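Local structure of endo-1,4-beta-xylanase (Uncultured bacterium, 7AX7) at residues L59-Y64 against E82-A87; N44-M49 against N90-D95; Q75-E80 against N108-N113; P117-T122 against K198-A203. The protein uses a bound cobalt ion to cleave acetyl groups from acetylated xylan, acting as the CE4 deacetylase domain of a multidomain xylanase. All coordinates share one frame; numbering follows the deposited sequence.

The four contacts illustrate how chemistry follows place within a single fold. Helix 74-92 serves three of them in turn: its outer end meets helix 108-113 in contact 3, its middle backs the metal-bearing segment 59-64 in contact 1, and its last residues lie against helix 46-54 in contact 2. Contact 1 is the buried one, relying on hydroxyls and an ordered water; contact 2 is partly buried and purely packed, and Leu59 of contact 1 touches it. Contact 3, farthest from the chain's centre, adds a weakly bonded arginine-asparagine pair toward the solvent side. Contact 4, also partly buried, instead joins strands through backbone bonds, and Tyr111 of contact 3 packs against its Phe118.

Contact 1: L59-Y64 against E82-A87; sequences LASHSY and EWTSSA. With CO (cobalt (II) ion), chain B.
Of the Trp83 side chain it is CB that meets Tyr64, 3.8 Å from Tyr64 CD1, the two groups lying nearly perpendicular. One residue further along the helix, Thr84 does most of the work. Its OG1 sits at the edge of the tyrosine ring, near the ring plane, and comes within 3.4 Å of Tyr64 CB. Close as it is to Tyr64 N, this oxygen is not hydrogen-bonded to it: it bonds instead to Glu80 O one turn back, and the amide to the Glu80 carboxylate. The other branch of Thr84, CG2, stands anti to its own backbone N and presses its methyl to within 3.5 Å of Ser61 OG. Ser85 then answers the same serine through water, 2.9 Å from Ser85 OG and 2.6 Å from Ser61 OG. With CG anti to the backbone N (chi1 -163°), the Tyr64 ring is carried across the helix, past Trp83 CB; an alanine here would probably uncover that CB and take the ring edge away from Thr84 OG1, opening a gap beside the helix. On the far side of the strand end, His62 NE2 binds cobalt at 2.2 Å in a site that includes Asp12 and His66. The chemistry thus implies a division of labour: hydroxyls, a water, one methyl and an aromatic ring seat the strand end and following turn on the helix, while the neighbouring histidine faces the metal.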
loop_
_atom_site.group_PDB
_atom_site.type_symbol
_atom_site.label_atom_id
_atom_site.label_comp_id
_atom_site.label_asym_id
_atom_site.label_seq_id
_atom_site.Cartn_x
_atom_site.Cartn_y
_atom_site.Cartn_z
ATOM N N LEU A 59 6.449 -2.179 4.576
ATOM C CA LEU A 59 6.768 -2.390 3.171
ATOM C C LEU A 59 6.133 -3.698 2.689
ATOM O O LEU A 59 6.258 -4.743 3.343
ATOM C CB LEU A 59 8.284 -2.393 2.955
ATOM C CG LEU A 59 9.071 -1.172 3.463
ATOM C CD1 LEU A 59 10.550 -1.280 3.093
ATOM C CD2 LEU A 59 8.486 0.137 2.932
ATOM N N ALA A 60 5.451 -3.635 1.545
ATOM C CA ALA A 60 4.713 -4.758 0.970
ATOM C C ALA A 60 5.027 -4.854 -0.528
ATOM O O ALA A 60 5.733 -4.020 -1.095
ATOM C CB ALA A 60 3.199 -4.601 1.215
ATOM N N SER A 61 4.490 -5.879 -1.175
ATOM C CA SER A 61 4.858 -6.228 -2.544
ATOM C C SER A 61 3.822 -5.712 -3.538
ATOM O O SER A 61 2.617 -5.909 -3.348
ATOM C CB SER A 61 4.996 -7.743 -2.680
ATOM O OG SER A 61 5.265 -8.099 -4.026
ATOM N N HIS A 62 4.294 -5.052 -4.599
ATOM C CA HIS A 62 3.451 -4.671 -5.729
ATOM C C HIS A 62 3.965 -5.296 -7.035
ATOM O O HIS A 62 3.766 -4.742 -8.121
ATOM C CB HIS A 62 3.375 -3.144 -5.829
ATOM C CG HIS A 62 2.175 -2.631 -6.570
ATOM N ND1 HIS A 62 0.980 -3.314 -6.627
ATOM C CD2 HIS A 62 1.983 -1.482 -7.264
ATOM C CE1 HIS A 62 0.104 -2.615 -7.331
ATOM N NE2 HIS A 62 0.689 -1.499 -7.728
ATOM N N SER A 63 4.637 -6.448 -6.930
ATOM C CA SER A 63 5.303 -7.163 -8.026
ATOM C C SER A 63 6.665 -6.551 -8.353
ATOM O O SER A 63 7.059 -5.550 -7.745
ATOM C CB SER A 63 4.424 -7.214 -9.287
ATOM O OG SER A 63 4.579 -6.055 -10.094
ATOM N N TYR A 64 7.403 -7.155 -9.296
ATOM C CA TYR A 64 8.723 -6.643 -9.658
ATOM C C TYR A 64 8.687 -5.660 -10.835
ATOM O O TYR A 64 9.340 -4.614 -10.776
ATOM C CB TYR A 64 9.688 -7.797 -9.975
ATOM C CG TYR A 64 11.125 -7.327 -9.938
ATOM C CD1 TYR A 64 11.808 -7.235 -8.732
ATOM C CD2 TYR A 64 11.778 -6.918 -11.092
ATOM C CE1 TYR A 64 13.104 -6.778 -8.675
ATOM C CE2 TYR A 64 13.082 -6.456 -11.048
ATOM C CZ TYR A 64 13.739 -6.386 -9.831
ATOM O OH TYR A 64 15.040 -5.931 -9.760
ATOM N N GLU A 82 9.153 -13.566 -5.678
ATOM C CA GLU A 82 10.389 -13.860 -4.954
ATOM C C GLU A 82 11.411 -12.735 -5.101
ATOM O O GLU A 82 12.044 -12.330 -4.120
ATOM C CB GLU A 82 10.973 -15.186 -5.440
ATOM C CG GLU A 82 10.062 -16.363 -5.133
ATOM C CD GLU A 82 10.429 -17.625 -5.894
ATOM O OE1 GLU A 82 11.566 -17.707 -6.411
ATOM O OE2 GLU A 82 9.566 -18.531 -5.973
ATOM N N TRP A 83 11.600 -12.229 -6.317
ATOM C CA TRP A 83 12.574 -11.161 -6.508
ATOM C C TRP A 83 12.171 -9.889 -5.774
ATOM O O TRP A 83 13.041 -9.153 -5.302
ATOM C CB TRP A 83 12.754 -10.871 -7.992
ATOM C CG TRP A 83 13.295 -12.032 -8.749
ATOM C CD1 TRP A 83 14.073 -13.042 -8.258
ATOM C CD2 TRP A 83 13.068 -12.331 -10.129
ATOM N NE1 TRP A 83 14.360 -13.942 -9.253
ATOM C CE2 TRP A 83 13.753 -13.534 -10.414
ATOM C CE3 TRP A 83 12.351 -11.698 -11.157
ATOM C CZ2 TRP A 83 13.741 -14.124 -11.681
ATOM C CZ3 TRP A 83 12.343 -12.284 -12.423
ATOM C CH2 TRP A 83 13.037 -13.483 -12.670
ATOM N N THR A 84 10.867 -9.607 -5.668
ATOM C CA THR A 84 10.448 -8.402 -4.962
ATOM C C THR A 84 10.675 -8.544 -3.462
ATOM O O THR A 84 11.205 -7.632 -2.817
ATOM C CB THR A 84 8.980 -8.092 -5.264
ATOM O OG1 THR A 84 8.831 -7.845 -6.666
ATOM C CG2 THR A 84 8.518 -6.855 -4.477
ATOM N N SER A 85 10.263 -9.681 -2.888
ATOM C CA SER A 85 10.456 -9.907 -1.460
ATOM C C SER A 85 11.936 -9.935 -1.091
ATOM O O SER A 85 12.337 -9.373 -0.069
ATOM C CB SER A 85 9.786 -11.209 -1.040
ATOM O OG SER A 85 8.381 -11.087 -1.089
ATOM N N SER A 86 12.765 -10.604 -1.897
ATOM C CA SER A 86 14.178 -10.680 -1.535
ATOM C C SER A 86 14.884 -9.340 -1.740
ATOM O O SER A 86 15.805 -9.009 -0.982
ATOM C CB SER A 86 14.867 -11.811 -2.307
ATOM O OG SER A 86 14.709 -11.664 -3.696
ATOM N N ALA A 87 14.460 -8.543 -2.730
ATOM C CA ALA A 87 15.007 -7.191 -2.862
ATOM C C ALA A 87 14.712 -6.347 -1.621
ATOM O O ALA A 87 15.575 -5.600 -1.145
ATOM C CB ALA A 87 14.449 -6.507 -4.112
HETATM CO CO CO B . 0.245 0.093 -9.239
HETATM O O HOH W 1 6.886 -10.058 -3.352
#

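Contact 2: N44-M49 against N90-D95; sequences NTLSIM and NSVGVD
Met49 and Val92 bring their CA atoms to 6.9 Å and Leu46 and Ser91 theirs to 7.3 Å, so the first turn of helix 46-54 lies close beside the last residues of helix 74-92, just before Gly93 leaves helical geometry with a positive phi of 80°. No hydrogen bond spans the gap; the side chains carry it. Val92 is the shared partner, its CG1 methyl lying 3.9 Å from Met49 CB and 4.0 Å from Leu46 CD1. The leucine and valine run antiparallel alongside one another, whereas Met49 and Val92 lie nearly perpendicular. Leu46 starts off to one side of the partner segment, and with CG anti to the backbone N (chi1 172°) it swings CD1 in to the valine. Met49 sets out toward the partner helix, and its chain bends at the last torsion (chi3 54°), carrying the CE methyl over to Ser91, where CE stops 3.5 Å from Ser91 OG. That hydroxyl is no stray polar group facing a methyl, since it is bonded to the carbonyls of Ala87 and Ile88 one turn earlier. The contact is therefore packing without hydrogen bonds, mostly apolar. Beneath it lies strand 58-61, whose Leu59 touches both Met49 and Val92, while Val53, further along helix 46-54, extends the same cover over Val92 and Val94. Two helices and one strand thereby close around a common apolar cluster.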
loop_
_atom_site.group_PDB
_atom_site.type_symbol
_atom_site.label_atom_id
_atom_site.label_comp_id
_atom_site.label_asym_id
_atom_site.label_seq_id
_atom_site.Cartn_x
_atom_site.Cartn_y
_atom_site.Cartn_z
ATOM N N ASN A 44 19.185 4.141 -5.829
ATOM C CA ASN A 44 18.558 5.459 -5.889
ATOM C C ASN A 44 17.436 5.616 -4.861
ATOM O O ASN A 44 17.121 6.741 -4.457
ATOM C CB ASN A 44 18.003 5.722 -7.292
ATOM C CG ASN A 44 19.090 5.853 -8.339
ATOM O OD1 ASN A 44 20.192 6.312 -8.054
ATOM N ND2 ASN A 44 18.778 5.458 -9.564
ATOM N N THR A 45 16.801 4.527 -4.449
ATOM C CA THR A 45 15.683 4.604 -3.508
ATOM C C THR A 45 16.031 4.088 -2.115
ATOM O O THR A 45 15.172 4.121 -1.226
ATOM C CB THR A 45 14.477 3.825 -4.049
ATOM O OG1 THR A 45 14.882 2.484 -4.365
ATOM C CG2 THR A 45 13.916 4.499 -5.293
ATOM N N LEU A 46 17.263 3.613 -1.909
ATOM C CA LEU A 46 17.654 3.026 -0.629
ATOM C C LEU A 46 17.335 3.941 0.550
ATOM O O LEU A 46 16.731 3.513 1.539
ATOM C CB LEU A 46 19.149 2.702 -0.648
ATOM C CG LEU A 46 19.737 2.265 0.694
ATOM C CD1 LEU A 46 19.105 0.953 1.148
ATOM C CD2 LEU A 46 21.251 2.129 0.581
ATOM N N SER A 47 17.757 5.203 0.475
ATOM C CA SER A 47 17.611 6.064 1.635
ATOM C C SER A 47 16.142 6.302 1.958
ATOM O O SER A 47 15.789 6.455 3.131
ATOM C CB SER A 47 18.366 7.378 1.421
ATOM O OG SER A 47 17.843 8.098 0.326
ATOM N N ILE A 48 15.273 6.275 0.946
ATOM C CA ILE A 48 13.837 6.422 1.179
ATOM C C ILE A 48 13.289 5.189 1.890
ATOM O O ILE A 48 12.548 5.292 2.875
ATOM C CB ILE A 48 13.110 6.685 -0.153
ATOM C CG1 ILE A 48 13.488 8.062 -0.709
ATOM C CG2 ILE A 48 11.577 6.524 -0.015
ATOM C CD1 ILE A 48 13.107 8.240 -2.193
ATOM N N MET A 49 13.664 3.998 1.409
ATOM C CA MET A 49 13.227 2.767 2.064
ATOM C C MET A 49 13.774 2.670 3.489
ATOM O O MET A 49 13.081 2.193 4.395
ATOM C CB MET A 49 13.650 1.556 1.232
ATOM C CG MET A 49 13.085 1.577 -0.194
ATOM S SD MET A 49 13.577 0.168 -1.207
ATOM C CE MET A 49 13.083 -1.207 -0.158
ATOM N N ASN A 90 16.731 -8.011 1.440
ATOM C CA ASN A 90 18.175 -7.827 1.350
ATOM C C ASN A 90 18.598 -6.367 1.364
ATOM O O ASN A 90 19.776 -6.089 1.613
ATOM C CB ASN A 90 18.720 -8.488 0.084
ATOM C CG ASN A 90 18.638 -9.983 0.145
ATOM O OD1 ASN A 90 18.473 -10.564 1.220
ATOM N ND2 ASN A 90 18.754 -10.625 -1.005
ATOM N N SER A 91 17.688 -5.438 1.068
ATOM C CA SER A 91 18.057 -4.026 1.087
ATOM C C SER A 91 17.906 -3.424 2.477
ATOM O O SER A 91 18.843 -2.799 2.977
ATOM C CB SER A 91 17.231 -3.222 0.071
ATOM O OG SER A 91 15.838 -3.264 0.347
ATOM N N VAL A 92 16.746 -3.591 3.111
ATOM C CA VAL A 92 16.502 -2.907 4.378
ATOM C C VAL A 92 15.959 -3.850 5.450
ATOM O O VAL A 92 15.492 -3.400 6.501
ATOM C CB VAL A 92 15.556 -1.707 4.184
ATOM C CG1 VAL A 92 16.149 -0.719 3.178
ATOM C CG2 VAL A 92 14.159 -2.178 3.754
ATOM N N GLY A 93 16.012 -5.155 5.202
ATOM C CA GLY A 93 15.865 -6.128 6.272
ATOM C C GLY A 93 14.457 -6.443 6.739
ATOM O O GLY A 93 14.300 -7.027 7.814
ATOM N N VAL A 94 13.422 -6.103 5.973
ATOM C CA VAL A 94 12.057 -6.382 6.410
ATOM C C VAL A 94 11.423 -7.407 5.489
ATOM O O VAL A 94 11.788 -7.549 4.315
ATOM C CB VAL A 94 11.169 -5.124 6.500
ATOM C CG1 VAL A 94 11.805 -4.100 7.420
ATOM C CG2 VAL A 94 10.893 -4.551 5.120
ATOM N N ASP A 95 10.443 -8.115 6.044
ATOM C CA ASP A 95 9.794 -9.244 5.398
ATOM C C ASP A 95 8.429 -8.818 4.869
ATOM O O ASP A 95 7.545 -8.435 5.642
ATOM C CB ASP A 95 9.664 -10.403 6.385
ATOM C CG ASP A 95 11.022 -10.910 6.865
ATOM O OD1 ASP A 95 11.873 -11.221 6.004
ATOM O OD2 ASP A 95 11.244 -10.967 8.091
#

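Contact 3: Q75-E80 against N108-N113; sequences QNIRNE and NTMYQN
The guanidinium of Arg78 and the amide of Asn113 stand almost perpendicular, their planes 88° apart. Over one face of the guanidinium lies Asn113 CA, 3.8 Å above the plane and displaced toward the rim, so the arginine covers backbone as well as amide. Arg78 NE donates to Asn113 OD1 at 2.8 Å, a weak bond because it is bent. A water accepts from Arg78 NH2 and donates to Gln112 O, and Asp115 gives the charge a second, long and weak partner. The opposite end of the same amide faces its own helix: Asn113 ND2 donates to Thr109 O at 3.0 Å, with the carbonyl oxygen close to the amide plane. That bond fixes the rotation of the amide and presents OD1 to the arginine. The CA-CB bond of Arg78 does not head for the partner helix; the chain, extended from CG to NE (chi3 172°), carries the charged group across. Deeper in the interface the contact turns apolar. Ile77 CD1 rests 3.7 Å from Met110 CG and 3.9 Å from Thr109 CG2; the isoleucine and methionine are nearly perpendicular. Aliphatic groups thus fill the inner side of the helix pair while a long polar side chain closes its more exposed side. The short helical segments approach to 9.5 Å between axes, with a crossing angle of -52°. Helix 74-92 receives helix 108-113 near its N-terminal end, Ile114 extending the cover on Ile77 and Met69 meeting Met110, while Tyr111 carries the packing onward to Phe118 of strand 118-123.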
loop_
_atom_site.group_PDB
_atom_site.type_symbol
_atom_site.label_atom_id
_atom_site.label_comp_id
_atom_site.label_asym_id
_atom_site.label_seq_id
_atom_site.Cartn_x
_atom_site.Cartn_y
_atom_site.Cartn_z
ATOM N N GLN A 75 5.315 -19.559 -13.560
ATOM C CA GLN A 75 6.724 -19.426 -13.196
ATOM C C GLN A 75 7.125 -17.962 -13.110
ATOM O O GLN A 75 7.806 -17.545 -12.167
ATOM C CB GLN A 75 7.609 -20.153 -14.215
ATOM C CG GLN A 75 7.415 -21.673 -14.294
ATOM C CD GLN A 75 6.044 -22.118 -14.835
ATOM O OE1 GLN A 75 5.461 -21.488 -15.743
ATOM N NE2 GLN A 75 5.527 -23.216 -14.270
ATOM N N ASN A 76 6.718 -17.166 -14.098
ATOM C CA ASN A 76 7.105 -15.763 -14.107
ATOM C C ASN A 76 6.456 -15.005 -12.957
ATOM O O ASN A 76 7.092 -14.137 -12.350
ATOM C CB ASN A 76 6.767 -15.140 -15.457
ATOM C CG ASN A 76 7.836 -15.429 -16.505
ATOM O OD1 ASN A 76 8.981 -15.711 -16.162
ATOM N ND2 ASN A 76 7.468 -15.364 -17.775
ATOM N N ILE A 77 5.195 -15.324 -12.638
ATOM C CA ILE A 77 4.560 -14.765 -11.445
ATOM C C ILE A 77 5.404 -15.063 -10.211
ATOM O O ILE A 77 5.734 -14.162 -9.430
ATOM C CB ILE A 77 3.122 -15.298 -11.300
ATOM C CG1 ILE A 77 2.205 -14.693 -12.377
ATOM C CG2 ILE A 77 2.549 -14.978 -9.925
ATOM C CD1 ILE A 77 0.856 -15.357 -12.445
ATOM N N ARG A 78 5.797 -16.329 -10.028
ATOM C CA ARG A 78 6.562 -16.678 -8.831
ATOM C C ARG A 78 7.898 -15.941 -8.783
ATOM O O ARG A 78 8.319 -15.480 -7.715
ATOM C CB ARG A 78 6.776 -18.189 -8.751
ATOM C CG ARG A 78 5.498 -19.002 -8.539
ATOM C CD ARG A 78 5.823 -20.488 -8.355
ATOM N NE ARG A 78 4.642 -21.253 -7.974
ATOM C CZ ARG A 78 4.135 -21.287 -6.742
ATOM N NH1 ARG A 78 4.709 -20.593 -5.764
ATOM N NH2 ARG A 78 3.054 -22.017 -6.483
ATOM N N ASN A 79 8.590 -15.830 -9.922
ATOM C CA ASN A 79 9.844 -15.083 -9.948
ATOM C C ASN A 79 9.626 -13.626 -9.554
ATOM O O ASN A 79 10.388 -13.071 -8.754
ATOM C CB ASN A 79 10.495 -15.168 -11.330
ATOM C CG ASN A 79 11.028 -16.550 -11.637
ATOM O OD1 ASN A 79 11.140 -17.391 -10.745
ATOM N ND2 ASN A 79 11.363 -16.794 -12.907
ATOM N N GLU A 80 8.592 -12.988 -10.110
ATOM C CA GLU A 80 8.299 -11.604 -9.744
ATOM C C GLU A 80 8.146 -11.455 -8.230
ATOM O O GLU A 80 8.729 -10.554 -7.620
ATOM C CB GLU A 80 7.040 -11.121 -10.466
ATOM C CG GLU A 80 7.218 -10.927 -11.972
ATOM C CD GLU A 80 7.179 -9.469 -12.399
ATOM O OE1 GLU A 80 6.727 -8.608 -11.615
ATOM O OE2 GLU A 80 7.594 -9.185 -13.538
ATOM N N ASN A 108 -7.093 -16.723 -11.806
ATOM C CA ASN A 108 -6.839 -17.954 -11.055
ATOM C C ASN A 108 -5.345 -18.242 -10.944
ATOM O O ASN A 108 -4.863 -18.666 -9.889
ATOM C CB ASN A 108 -7.537 -19.155 -11.714
ATOM C CG ASN A 108 -9.048 -19.073 -11.660
ATOM O OD1 ASN A 108 -9.729 -19.686 -12.482
ATOM N ND2 ASN A 108 -9.583 -18.318 -10.705
ATOM N N THR A 109 -4.607 -18.059 -12.039
ATOM C CA THR A 109 -3.186 -18.396 -12.033
ATOM C C THR A 109 -2.435 -17.615 -10.957
ATOM O O THR A 109 -1.618 -18.188 -10.227
ATOM C CB THR A 109 -2.603 -18.152 -13.427
ATOM O OG1 THR A 109 -3.326 -18.953 -14.366
ATOM C CG2 THR A 109 -1.119 -18.528 -13.493
ATOM N N MET A 110 -2.739 -16.319 -10.806
ATOM C CA MET A 110 -2.110 -15.528 -9.749
ATOM C C MET A 110 -2.434 -16.089 -8.367
ATOM O O MET A 110 -1.534 -16.298 -7.543
ATOM C CB MET A 110 -2.546 -14.063 -9.854
ATOM C CG MET A 110 -1.923 -13.348 -11.031
ATOM S SD MET A 110 -2.671 -11.766 -11.388
ATOM C CE MET A 110 -2.065 -10.825 -9.979
ATOM N N TYR A 111 -3.720 -16.326 -8.088
ATOM C CA TYR A 111 -4.100 -16.849 -6.779
ATOM C C TYR A 111 -3.422 -18.185 -6.473
ATOM O O TYR A 111 -3.092 -18.460 -5.314
ATOM C CB TYR A 111 -5.615 -17.010 -6.691
ATOM C CG TYR A 111 -6.391 -15.754 -6.340
ATOM C CD1 TYR A 111 -6.213 -15.112 -5.116
ATOM C CD2 TYR A 111 -7.343 -15.246 -7.213
ATOM C CE1 TYR A 111 -6.945 -13.979 -4.787
ATOM C CE2 TYR A 111 -8.083 -14.120 -6.895
ATOM C CZ TYR A 111 -7.879 -13.489 -5.686
ATOM O OH TYR A 111 -8.626 -12.377 -5.387
ATOM N N GLN A 112 -3.220 -19.028 -7.492
ATOM C CA GLN A 112 -2.585 -20.327 -7.295
ATOM C C GLN A 112 -1.086 -20.213 -7.036
ATOM O O GLN A 112 -0.484 -21.163 -6.517
ATOM C CB GLN A 112 -2.815 -21.222 -8.525
ATOM C CG GLN A 112 -4.283 -21.580 -8.808
ATOM C CD GLN A 112 -4.508 -22.138 -10.217
ATOM O OE1 GLN A 112 -3.563 -22.331 -10.978
ATOM N NE2 GLN A 112 -5.772 -22.393 -10.565
ATOM N N ASN A 113 -0.464 -19.092 -7.401
ATOM C CA ASN A 113 0.990 -19.013 -7.426
ATOM C C ASN A 113 1.539 -17.847 -6.623
ATOM O O ASN A 113 2.711 -17.500 -6.792
ATOM C CB ASN A 113 1.489 -18.940 -8.870
ATOM C CG ASN A 113 1.389 -20.284 -9.571
ATOM O OD1 ASN A 113 2.163 -21.185 -9.277
ATOM N ND2 ASN A 113 0.412 -20.436 -10.466
HETATM O O HOH W 2 0.968 -21.265 -4.095
#

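Contact 4: P117-T122 against K198-A203; sequences PFIQGT and KIWSNA
Backbone hydrogen bonds join Phe118-Gln120 to Trp200. Trp200 N donates to Phe118 O at 2.8 Å and Gln120 N to Trp200 O at 2.7 Å, which is the parallel pattern, one residue bonded to both neighbours of Ile119. Near the start of the pairing a water takes over, accepting from Phe118 N at 3.0 Å and donating to Lys198 O at 2.6 Å. A side chain does so at the other end: Ser201 OG, anti to its own carbonyl carbon (chi1 -63°), receives Gly121 N at 2.9 Å. An alanine in place of this serine would probably leave the Gly121 amide without its acceptor here and open a small gap beside Gln120 CB. Gly121 itself has a positive phi at which a side chain would be jammed against the preceding carbonyl. Apolar contacts divide between the two faces. On one, Ile199 CG1 packs 3.7 Å from Phe118 CB, and its CD1 lies at the edge of the phenyl ring; on the other, Ile119 CD1 approaches Trp200 CB at 3.8 Å. The indole has Phe118 O at its edge, in plane, and Lys198 CE over one face, while its NE1 bonds to Pro193 O and Phe186 meets it edge-to-face. Short strand 199-200 is thus added to strand 118-123, whose other neighbour is 148-153, extending the parallel sheet of a NodB-homology deacetylase, a family built on a distorted beta/alpha barrel.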
loop_
_atom_site.group_PDB
_atom_site.type_symbol
_atom_site.label_atom_id
_atom_site.label_comp_id
_atom_site.label_asym_id
_atom_site.label_seq_id
_atom_site.Cartn_x
_atom_site.Cartn_y
_atom_site.Cartn_z
ATOM N N PRO A 117 -1.239 -12.894 1.337
ATOM C CA PRO A 117 -2.608 -12.370 1.238
ATOM C C PRO A 117 -2.687 -11.245 0.211
ATOM O O PRO A 117 -1.814 -10.371 0.142
ATOM C CB PRO A 117 -2.903 -11.859 2.655
ATOM C CG PRO A 117 -1.910 -12.575 3.543
ATOM C CD PRO A 117 -0.687 -12.771 2.699
ATOM N N PHE A 118 -3.756 -11.277 -0.581
ATOM C CA PHE A 118 -4.040 -10.242 -1.569
ATOM C C PHE A 118 -4.768 -9.068 -0.914
ATOM O O PHE A 118 -5.749 -9.265 -0.190
ATOM C CB PHE A 118 -4.912 -10.804 -2.700
ATOM C CG PHE A 118 -4.177 -11.702 -3.680
ATOM C CD1 PHE A 118 -3.498 -12.834 -3.243
ATOM C CD2 PHE A 118 -4.195 -11.418 -5.042
ATOM C CE1 PHE A 118 -2.838 -13.662 -4.143
ATOM C CE2 PHE A 118 -3.536 -12.238 -5.948
ATOM C CZ PHE A 118 -2.861 -13.366 -5.492
ATOM N N ILE A 119 -4.330 -7.850 -1.222
ATOM C CA ILE A 119 -4.947 -6.636 -0.702
ATOM C C ILE A 119 -5.484 -5.814 -1.864
ATOM O O ILE A 119 -4.780 -5.592 -2.853
ATOM C CB ILE A 119 -3.957 -5.807 0.134
ATOM C CG1 ILE A 119 -3.465 -6.623 1.336
ATOM C CG2 ILE A 119 -4.610 -4.497 0.568
ATOM C CD1 ILE A 119 -4.581 -7.130 2.241
ATOM N N GLN A 120 -6.736 -5.382 -1.756
ATOM C CA GLN A 120 -7.242 -4.378 -2.683
ATOM C C GLN A 120 -7.433 -3.049 -1.951
ATOM O O GLN A 120 -6.551 -2.191 -1.986
ATOM C CB GLN A 120 -8.550 -4.843 -3.325
ATOM C CG GLN A 120 -9.135 -3.828 -4.290
ATOM C CD GLN A 120 -10.403 -4.319 -4.945
ATOM O OE1 GLN A 120 -10.520 -5.492 -5.303
ATOM N NE2 GLN A 120 -11.371 -3.428 -5.089
ATOM N N GLY A 121 -8.567 -2.872 -1.263
ATOM C CA GLY A 121 -8.860 -1.610 -0.602
ATOM C C GLY A 121 -9.675 -0.704 -1.503
ATOM O O GLY A 121 -9.946 -1.008 -2.666
ATOM N N THR A 122 -10.084 0.440 -0.964
ATOM C CA THR A 122 -10.926 1.364 -1.723
ATOM C C THR A 122 -10.047 2.327 -2.511
ATOM O O THR A 122 -9.184 2.999 -1.933
ATOM C CB THR A 122 -11.871 2.130 -0.802
ATOM O OG1 THR A 122 -12.654 1.191 -0.050
ATOM C CG2 THR A 122 -12.801 3.030 -1.621
ATOM N N LYS A 198 -8.399 -15.220 -1.706
ATOM C CA LYS A 198 -9.162 -14.104 -1.169
ATOM C C LYS A 198 -8.411 -12.807 -1.419
ATOM O O LYS A 198 -7.178 -12.775 -1.400
ATOM C CB LYS A 198 -9.400 -14.277 0.329
ATOM C CG LYS A 198 -10.293 -13.228 0.964
ATOM C CD LYS A 198 -10.637 -13.631 2.388
ATOM C CE LYS A 198 -11.567 -12.612 3.050
ATOM N NZ LYS A 198 -12.944 -12.650 2.473
ATOM N N ILE A 199 -9.152 -11.730 -1.652
ATOM C CA ILE A 199 -8.555 -10.402 -1.735
ATOM C C ILE A 199 -9.296 -9.478 -0.773
ATOM O O ILE A 199 -10.527 -9.377 -0.822
ATOM C CB ILE A 199 -8.560 -9.851 -3.178
ATOM C CG1 ILE A 199 -7.797 -8.519 -3.248
ATOM C CG2 ILE A 199 -9.960 -9.677 -3.695
ATOM C CD1 ILE A 199 -7.230 -8.217 -4.649
ATOM N N TRP A 200 -8.540 -8.802 0.095
ATOM C CA TRP A 200 -9.072 -8.064 1.235
ATOM C C TRP A 200 -9.146 -6.571 0.943
ATOM O O TRP A 200 -8.199 -5.988 0.408
ATOM C CB TRP A 200 -8.182 -8.244 2.468
ATOM C CG TRP A 200 -7.987 -9.623 3.006
ATOM C CD1 TRP A 200 -7.030 -10.527 2.633
ATOM C CD2 TRP A 200 -8.721 -10.230 4.072
ATOM N NE1 TRP A 200 -7.140 -11.676 3.392
ATOM C CE2 TRP A 200 -8.173 -11.520 4.282
ATOM C CE3 TRP A 200 -9.802 -9.818 4.863
ATOM C CZ2 TRP A 200 -8.673 -12.400 5.250
ATOM C CZ3 TRP A 200 -10.292 -10.697 5.833
ATOM C CH2 TRP A 200 -9.728 -11.968 6.015
ATOM N N SER A 201 -10.259 -5.948 1.330
ATOM C CA SER A 201 -10.356 -4.497 1.410
ATOM C C SER A 201 -10.654 -3.993 2.815
ATOM O O SER A 201 -10.499 -2.793 3.071
ATOM C CB SER A 201 -11.438 -3.972 0.451
ATOM O OG SER A 201 -11.089 -4.277 -0.885
ATOM N N ASN A 202 -11.076 -4.870 3.719
ATOM C CA ASN A 202 -11.416 -4.522 5.089
ATOM C C ASN A 202 -11.103 -5.738 5.943
ATOM O O ASN A 202 -11.339 -6.872 5.520
ATOM C CB ASN A 202 -12.895 -4.122 5.220
ATOM C CG ASN A 202 -13.233 -3.530 6.582
ATOM O OD1 ASN A 202 -13.202 -4.225 7.598
ATOM N ND2 ASN A 202 -13.583 -2.244 6.603
ATOM N N ALA A 203 -10.553 -5.507 7.134
ATOM C CA ALA A 203 -10.245 -6.636 8.003
ATOM C C ALA A 203 -11.445 -7.559 8.233
ATOM O O ALA A 203 -11.251 -8.715 8.627
ATOM C CB ALA A 203 -9.698 -6.127 9.333
HETATM O O HOH W 3 -5.392 -13.614 0.268
#